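Putrescine aminotransferase (Halomonas elongata DSM 2581, PDB 6GWI) probably catalyses the pyridoxal-5'-phosphate-dependent transfer of an amino group from putrescine and related amines to a carbonyl acceptor. Local coordinates at residues Glu67-Glu70 and Ala71-Gln75; Leu96-Lys99 and Leu100-Ala104; Leu438-Arg441 and Ala442-Thr446. One frame throughout, in Å; residues are numbered along the deposited sequence.

Contact 1 (Glu67-Glu70 and Ala71-Gln75); sequences ELVE and AATAQ
Thr-73 and Val-69 meet one helical turn apart on helix 66-78, and the threonine side chain folds back onto the valine carbonyl. Its CB lies 3.5 Å from Val-69 O, with Glu-70 O somewhat farther off. OG1 stands beside the backbone N and anti to the carbonyl carbon (chi1 -59°), which sends it back along the helix, where it donates to Val-69 O over 3.0 Å. The hydroxyl approaches from above the carbonyl plane, 40° out of it, and so does not sit on a lone pair. Val-69 O also accepts the helical bond from Thr-73 N, which is nearly straight, with an N-H...O angle of 169°. The same oxygen is therefore held by two donors of one residue. Beyond it, CG1 of Val-69 comes only to 4.2 Å from Thr-73 OG1, a loose apolar flank to the hydroxyl.

The neighbouring rungs are ordinary backbone bonds: Ala-71 N reaches Glu-67 O at 2.9 Å, and Ala-74 N reaches Glu-70 O over a like span. The methyl of Ala-71 also rests against Glu-67 O, while the carboxylate of Glu-67 turns away to a salt bridge with Arg-65.

Thr-73 OG1 is also within bonding distance of Thr-73 OG1 of the second subunit, and Val-69 of that subunit packs on Thr-73 as well. Ala-72, meanwhile, meets both Val-329 of helix 324-339 and Leu-76 of the second subunit. The geometry does not set the direction of the bond between the two hydroxyls, but the arrangement is consistent with a hydroxyl positioned by its own helix to meet its counterpart across a mainly apolar seam.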
loop_
_atom_site.group_PDB
_atom_site.type_symbol
_atom_site.label_atom_id
_atom_site.label_comp_id
_atom_site.label_asym_id
_atom_site.label_seq_id
_atom_site.Cartn_x
_atom_site.Cartn_y
_atom_site.Cartn_z
ATOM N N GLU B 67 11.518 -7.902 21.647
ATOM C CA GLU B 67 11.870 -6.492 21.511
ATOM C C GLU B 67 10.997 -5.795 20.477
ATOM O O GLU B 67 10.647 -4.620 20.642
ATOM C CB GLU B 67 13.346 -6.339 21.134
ATOM C CG GLU B 67 14.329 -6.839 22.178
ATOM C CD GLU B 67 14.848 -8.228 21.876
ATOM O OE1 GLU B 67 14.121 -9.008 21.226
ATOM O OE2 GLU B 67 15.988 -8.539 22.281
ATOM N N LEU B 68 10.658 -6.488 19.386
ATOM C CA LEU B 68 9.786 -5.889 18.382
ATOM C C LEU B 68 8.371 -5.716 18.919
ATOM O O LEU B 68 7.707 -4.716 18.625
ATOM C CB LEU B 68 9.774 -6.734 17.110
ATOM C CG LEU B 68 11.092 -6.865 16.344
ATOM C CD1 LEU B 68 10.831 -7.556 15.011
ATOM C CD2 LEU B 68 11.770 -5.520 16.120
ATOM N N VAL B 69 7.890 -6.683 19.706
ATOM C CA VAL B 69 6.577 -6.547 20.329
ATOM C C VAL B 69 6.572 -5.348 21.266
ATOM O O VAL B 69 5.629 -4.548 21.283
ATOM C CB VAL B 69 6.198 -7.841 21.074
ATOM C CG1 VAL B 69 4.804 -7.720 21.676
ATOM C CG2 VAL B 69 6.280 -9.036 20.143
ATOM N N GLU B 70 7.625 -5.218 22.074
ATOM C CA GLU B 70 7.692 -4.117 23.028
ATOM C C GLU B 70 7.789 -2.772 22.317
ATOM O O GLU B 70 7.196 -1.785 22.769
ATOM C CB GLU B 70 8.871 -4.327 23.980
ATOM C CG GLU B 70 8.737 -5.574 24.848
ATOM C CD GLU B 70 10.004 -5.905 25.616
ATOM O OE1 GLU B 70 9.906 -6.612 26.641
ATOM O OE2 GLU B 70 11.096 -5.454 25.212
ATOM N N ALA B 71 8.516 -2.711 21.197
ATOM C CA ALA B 71 8.624 -1.458 20.456
ATOM C C ALA B 71 7.263 -0.997 19.948
ATOM O O ALA B 71 6.935 0.193 20.023
ATOM C CB ALA B 71 9.602 -1.613 19.292
ATOM N N ALA B 72 6.459 -1.926 19.422
ATOM C CA ALA B 72 5.125 -1.576 18.953
ATOM C C ALA B 72 4.229 -1.162 20.112
ATOM O O ALA B 72 3.546 -0.133 20.047
ATOM C CB ALA B 72 4.507 -2.754 18.197
ATOM N N THR B 73 4.219 -1.955 21.188
ATOM C CA THR B 73 3.359 -1.648 22.325
ATOM C C THR B 73 3.674 -0.269 22.890
ATOM O O THR B 73 2.760 0.510 23.186
ATOM C CB THR B 73 3.507 -2.718 23.409
ATOM O OG1 THR B 73 3.164 -4.003 22.874
ATOM C CG2 THR B 73 2.606 -2.410 24.597
ATOM N N ALA B 74 4.961 0.050 23.050
ATOM C CA ALA B 74 5.346 1.331 23.633
ATOM C C ALA B 74 4.908 2.499 22.755
ATOM O O ALA B 74 4.439 3.524 23.263
ATOM C CB ALA B 74 6.859 1.366 23.859
ATOM N N GLN B 75 5.064 2.370 21.432
ATOM C CA GLN B 75 4.675 3.457 20.538
ATOM C C GLN B 75 3.161 3.601 20.466
ATOM O O GLN B 75 2.641 4.721 20.413
ATOM C CB GLN B 75 5.243 3.231 19.134
ATOM C CG GLN B 75 4.955 4.387 18.159
ATOM C CD GLN B 75 5.453 5.723 18.681
ATOM O OE1 GLN B 75 4.768 6.745 18.591
ATOM N NE2 GLN B 75 6.657 5.719 19.224
#

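Contact 2 (Leu96-Lys99 and Leu100-Ala104); sequences LAEK and LCDLA
Leu-96 O accepts from Leu-100 N at 2.8 Å, the shortest hydrogen bond between the two segments, with an N-H...O angle of 162°. The two leucines then run side by side, pointing the same way: CD1 of Leu-96 lies 4.2 Å from CG of Leu-100, and CB of Leu-100 lies 3.3 Å from Leu-96 O. Both side chains are buried, and both pack on Phe-113 of strand 108-114 and Leu-334 of helix 324-339.

Glu-98 and Asp-102 form a polar face. Their carboxylate planes are 73° apart, with OE2 of Glu-98 4.5 Å from OD2 of Asp-102; Asp-102 is poorly ordered, so this spacing of like charges is approximate. Lys-99 bends at chi2 (69°) and ends in a salt bridge with Glu-338. Toward the second subunit, Ala-97 and Cys-101 pack on its His-14 and Glu-98 on its Leu-10.

Helical phi/psi ends at Leu-103, and Ala-104 N makes weak bonds back to Leu-100 O and Cys-101 O. This is an amphipathic helix end laid on the strand that leads to Ser-116, Gly-117 and Ser-118 of the cofactor pocket, within the fold of the class-III aminotransferases.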
loop_
_atom_site.group_PDB
_atom_site.type_symbol
_atom_site.label_atom_id
_atom_site.label_comp_id
_atom_site.label_asym_id
_atom_site.label_seq_id
_atom_site.Cartn_x
_atom_site.Cartn_y
_atom_site.Cartn_z
ATOM N N LEU B 96 13.874 6.640 12.289
ATOM C CA LEU B 96 13.980 5.584 11.284
ATOM C C LEU B 96 14.666 6.088 10.017
ATOM O O LEU B 96 15.518 5.394 9.448
ATOM C CB LEU B 96 12.594 5.030 10.949
ATOM C CG LEU B 96 12.565 3.957 9.858
ATOM C CD1 LEU B 96 13.428 2.755 10.234
ATOM C CD2 LEU B 96 11.140 3.524 9.577
ATOM N N ALA B 97 14.293 7.280 9.547
ATOM C CA ALA B 97 14.940 7.845 8.368
ATOM C C ALA B 97 16.432 8.049 8.603
ATOM O O ALA B 97 17.250 7.813 7.706
ATOM C CB ALA B 97 14.267 9.162 7.982
ATOM N N GLU B 98 16.807 8.512 9.798
ATOM C CA GLU B 98 18.221 8.645 10.123
ATOM C C GLU B 98 18.924 7.296 10.032
ATOM O O GLU B 98 19.920 7.144 9.314
ATOM C CB GLU B 98 18.385 9.240 11.524
ATOM C CG GLU B 98 19.833 9.372 11.973
ATOM C CD GLU B 98 19.967 9.890 13.393
ATOM O OE1 GLU B 98 19.029 9.692 14.195
ATOM O OE2 GLU B 98 21.014 10.493 13.707
ATOM N N LYS B 99 18.404 6.296 10.747
ATOM C CA LYS B 99 19.041 4.985 10.771
ATOM C C LYS B 99 19.114 4.384 9.373
ATOM O O LYS B 99 20.150 3.839 8.973
ATOM C CB LYS B 99 18.268 4.059 11.712
ATOM C CG LYS B 99 18.935 2.721 11.984
ATOM C CD LYS B 99 20.183 2.914 12.820
ATOM C CE LYS B 99 20.721 1.598 13.332
ATOM N NZ LYS B 99 21.997 1.794 14.075
ATOM N N LEU B 100 18.022 4.481 8.610
ATOM C CA LEU B 100 17.981 3.877 7.282
ATOM C C LEU B 100 19.013 4.502 6.357
ATOM O O LEU B 100 19.740 3.798 5.648
ATOM C CB LEU B 100 16.590 4.037 6.674
ATOM C CG LEU B 100 15.635 2.849 6.707
ATOM C CD1 LEU B 100 14.320 3.280 6.069
ATOM C CD2 LEU B 100 16.215 1.628 6.006
ATOM N N CYS B 101 19.055 5.833 6.318
ATOM C CA CYS B 101 19.973 6.514 5.416
ATOM C C CYS B 101 21.418 6.305 5.838
ATOM O O CYS B 101 22.310 6.279 4.983
ATOM C CB CYS B 101 19.611 7.996 5.355
ATOM S SG CYS B 101 17.938 8.269 4.697
ATOM N N ASP B 102 21.669 6.135 7.139
ATOM C CA ASP B 102 23.019 5.817 7.592
ATOM C C ASP B 102 23.455 4.435 7.115
ATOM O O ASP B 102 24.646 4.217 6.865
ATOM C CB ASP B 102 23.098 5.908 9.116
ATOM C CG ASP B 102 22.927 7.330 9.627
ATOM O OD1 ASP B 102 22.782 8.253 8.797
ATOM O OD2 ASP B 102 22.931 7.523 10.860
ATOM N N LEU B 103 22.512 3.503 6.957
ATOM C CA LEU B 103 22.851 2.178 6.455
ATOM C C LEU B 103 22.911 2.134 4.935
ATOM O O LEU B 103 23.546 1.231 4.378
ATOM C CB LEU B 103 21.833 1.143 6.944
ATOM C CG LEU B 103 21.762 0.867 8.445
ATOM C CD1 LEU B 103 20.496 0.093 8.777
ATOM C CD2 LEU B 103 22.989 0.100 8.906
ATOM N N ALA B 104 22.290 3.097 4.256
ATOM C CA ALA B 104 22.238 3.072 2.807
ATOM C C ALA B 104 23.617 3.366 2.220
ATOM O O ALA B 104 24.480 3.939 2.888
ATOM C CB ALA B 104 21.220 4.095 2.303
#

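Contact 3 (Leu438-Arg441 and Ala442-Thr446); sequences LARR and ALDET
From Leu-438 to Glu-445 the chain is regular alpha-helix, with four successive i to i+4 bonds, of which Asp-444 N to Arg-440 O, at 2.7 Å, is the shortest and has an N-H...O angle of 168°. The side chain of Asp-444 meets the same carbonyl. CG stands beside the backbone N and anti to the carbonyl carbon (chi1 -67°), and the carboxylate turns its face to Arg-440 O, which stands above CG at 3.1 Å; OD1 and OD2 are acceptors too and form no bond with it. Only the aliphatic part of Arg-440 meets this carboxylate, CG lying 4.1 Å from OD2 of Asp-444. The guanidinium has swung off at chi3; NH2 binds Ser-360 O instead, while OD1 of Asp-444 accepts from His-364.

Arg-441 and Glu-445 are arranged differently, running side by side with CG of Arg-441 3.9 Å from OE2 of Glu-445. Here too the charged ends stay apart, NE of Arg-441 being 5.8 Å from that OE2, and Glu-445 OE1 takes a hydrogen bond from Asn-408. One residue on, Thr-446 OG1 donates to Ala-442 O at 2.7 Å from 40° above the carbonyl plane, while Thr-446 N reaches that oxygen from the opposite face. Leu-443 packs against Leu-379 and Leu-381 of strand 376-381.

An alanine in place of Asp-444 removes the carboxylate, and His-364 NE2 is likely to be left without its mate there, with a gap beside CG of Arg-440. The opposite charges spaced one turn apart thus close no salt bridge within the helix; Arg-440, Asp-444 and Glu-445 instead bond to residues around it, tying this C-terminal helix to them.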
loop_
_atom_site.group_PDB
_atom_site.type_symbol
_atom_site.label_atom_id
_atom_site.label_comp_id
_atom_site.label_asym_id
_atom_site.label_seq_id
_atom_site.Cartn_x
_atom_site.Cartn_y
_atom_site.Cartn_z
ATOM N N LEU B 438 14.783 -32.527 5.368
ATOM C CA LEU B 438 13.381 -32.573 4.969
ATOM C C LEU B 438 13.238 -32.362 3.468
ATOM O O LEU B 438 12.404 -33.003 2.818
ATOM C CB LEU B 438 12.581 -31.519 5.731
ATOM C CG LEU B 438 12.396 -31.738 7.231
ATOM C CD1 LEU B 438 11.804 -30.492 7.867
ATOM C CD2 LEU B 438 11.505 -32.943 7.481
ATOM N N ALA B 439 14.049 -31.468 2.900
ATOM C CA ALA B 439 14.045 -31.273 1.455
ATOM C C ALA B 439 14.365 -32.574 0.729
ATOM O O ALA B 439 13.659 -32.966 -0.208
ATOM C CB ALA B 439 15.049 -30.183 1.078
ATOM N N ARG B 440 15.418 -33.272 1.166
ATOM C CA ARG B 440 15.816 -34.503 0.493
ATOM C C ARG B 440 14.718 -35.554 0.588
ATOM O O ARG B 440 14.443 -36.269 -0.383
ATOM C CB ARG B 440 17.104 -35.044 1.111
ATOM C CG ARG B 440 17.697 -36.230 0.369
ATOM C CD ARG B 440 18.966 -36.728 1.044
ATOM N NE ARG B 440 19.998 -35.700 1.147
ATOM C CZ ARG B 440 20.922 -35.440 0.227
ATOM N NH1 ARG B 440 20.965 -36.127 -0.907
ATOM N NH2 ARG B 440 21.808 -34.480 0.450
ATOM N N ARG B 441 14.076 -35.659 1.755
ATOM C CA ARG B 441 12.974 -36.601 1.916
ATOM C C ARG B 441 11.855 -36.304 0.926
ATOM O O ARG B 441 11.318 -37.220 0.292
ATOM C CB ARG B 441 12.461 -36.543 3.356
ATOM C CG ARG B 441 11.484 -37.644 3.734
ATOM C CD ARG B 441 11.266 -37.673 5.245
ATOM N NE ARG B 441 12.529 -37.789 5.972
ATOM C CZ ARG B 441 12.702 -37.448 7.246
ATOM N NH1 ARG B 441 11.692 -36.958 7.954
ATOM N NH2 ARG B 441 13.893 -37.592 7.810
ATOM N N ALA B 442 11.502 -35.026 0.766
ATOM C CA ALA B 442 10.470 -34.655 -0.196
ATOM C C ALA B 442 10.939 -34.901 -1.624
ATOM O O ALA B 442 10.151 -35.323 -2.479
ATOM C CB ALA B 442 10.079 -33.191 -0.004
ATOM N N LEU B 443 12.217 -34.641 -1.904
ATOM C CA LEU B 443 12.747 -34.926 -3.231
ATOM C C LEU B 443 12.697 -36.421 -3.521
ATOM O O LEU B 443 12.312 -36.836 -4.619
ATOM C CB LEU B 443 14.175 -34.400 -3.353
ATOM C CG LEU B 443 14.361 -32.883 -3.382
ATOM C CD1 LEU B 443 15.834 -32.554 -3.201
ATOM C CD2 LEU B 443 13.834 -32.290 -4.674
ATOM N N ASP B 444 13.085 -37.245 -2.544
ATOM C CA ASP B 444 12.964 -38.690 -2.698
ATOM C C ASP B 444 11.534 -39.081 -3.050
ATOM O O ASP B 444 11.296 -39.837 -3.999
ATOM C CB ASP B 444 13.400 -39.400 -1.414
ATOM C CG ASP B 444 14.878 -39.240 -1.124
ATOM O OD1 ASP B 444 15.633 -38.855 -2.041
ATOM O OD2 ASP B 444 15.285 -39.512 0.024
ATOM N N GLU B 445 10.561 -38.580 -2.281
ATOM C CA GLU B 445 9.169 -38.945 -2.516
ATOM C C GLU B 445 8.655 -38.370 -3.830
ATOM O O GLU B 445 7.813 -38.993 -4.489
ATOM C CB GLU B 445 8.296 -38.481 -1.346
ATOM C CG GLU B 445 8.556 -39.249 -0.050
ATOM C CD GLU B 445 8.102 -38.508 1.200
ATOM O OE1 GLU B 445 7.649 -37.349 1.091
ATOM O OE2 GLU B 445 8.195 -39.096 2.299
ATOM N N THR B 446 9.147 -37.194 -4.230
ATOM C CA THR B 446 8.772 -36.634 -5.524
ATOM C C THR B 446 9.277 -37.510 -6.664
ATOM O O THR B 446 8.525 -37.849 -7.584
ATOM C CB THR B 446 9.327 -35.214 -5.666
ATOM O OG1 THR B 446 8.818 -34.388 -4.611
ATOM C CG2 THR B 446 8.940 -34.615 -7.014
#

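In the fold
All three contacts are turns within single helices, so none closes a long loop. They follow one another in series, without nesting or crossing. Contact 1 comes first, on helix 66-78, and contact 2 follows on helix 91-103, their centres about 20 Å apart and their nearest atoms about 10 Å apart. The two do not touch, yet both pack on helix 324-339 and both reach the second subunit, so they belong to the dimer-facing side of the chain. Contact 3, on helix 429-450, lies about 42 Å from contact 2, centre to centre, on the opposite side of the chain's centre. It joins the C-terminal helix to helix 397-407 and strand 376-381, and no residue of the second subunit touches it.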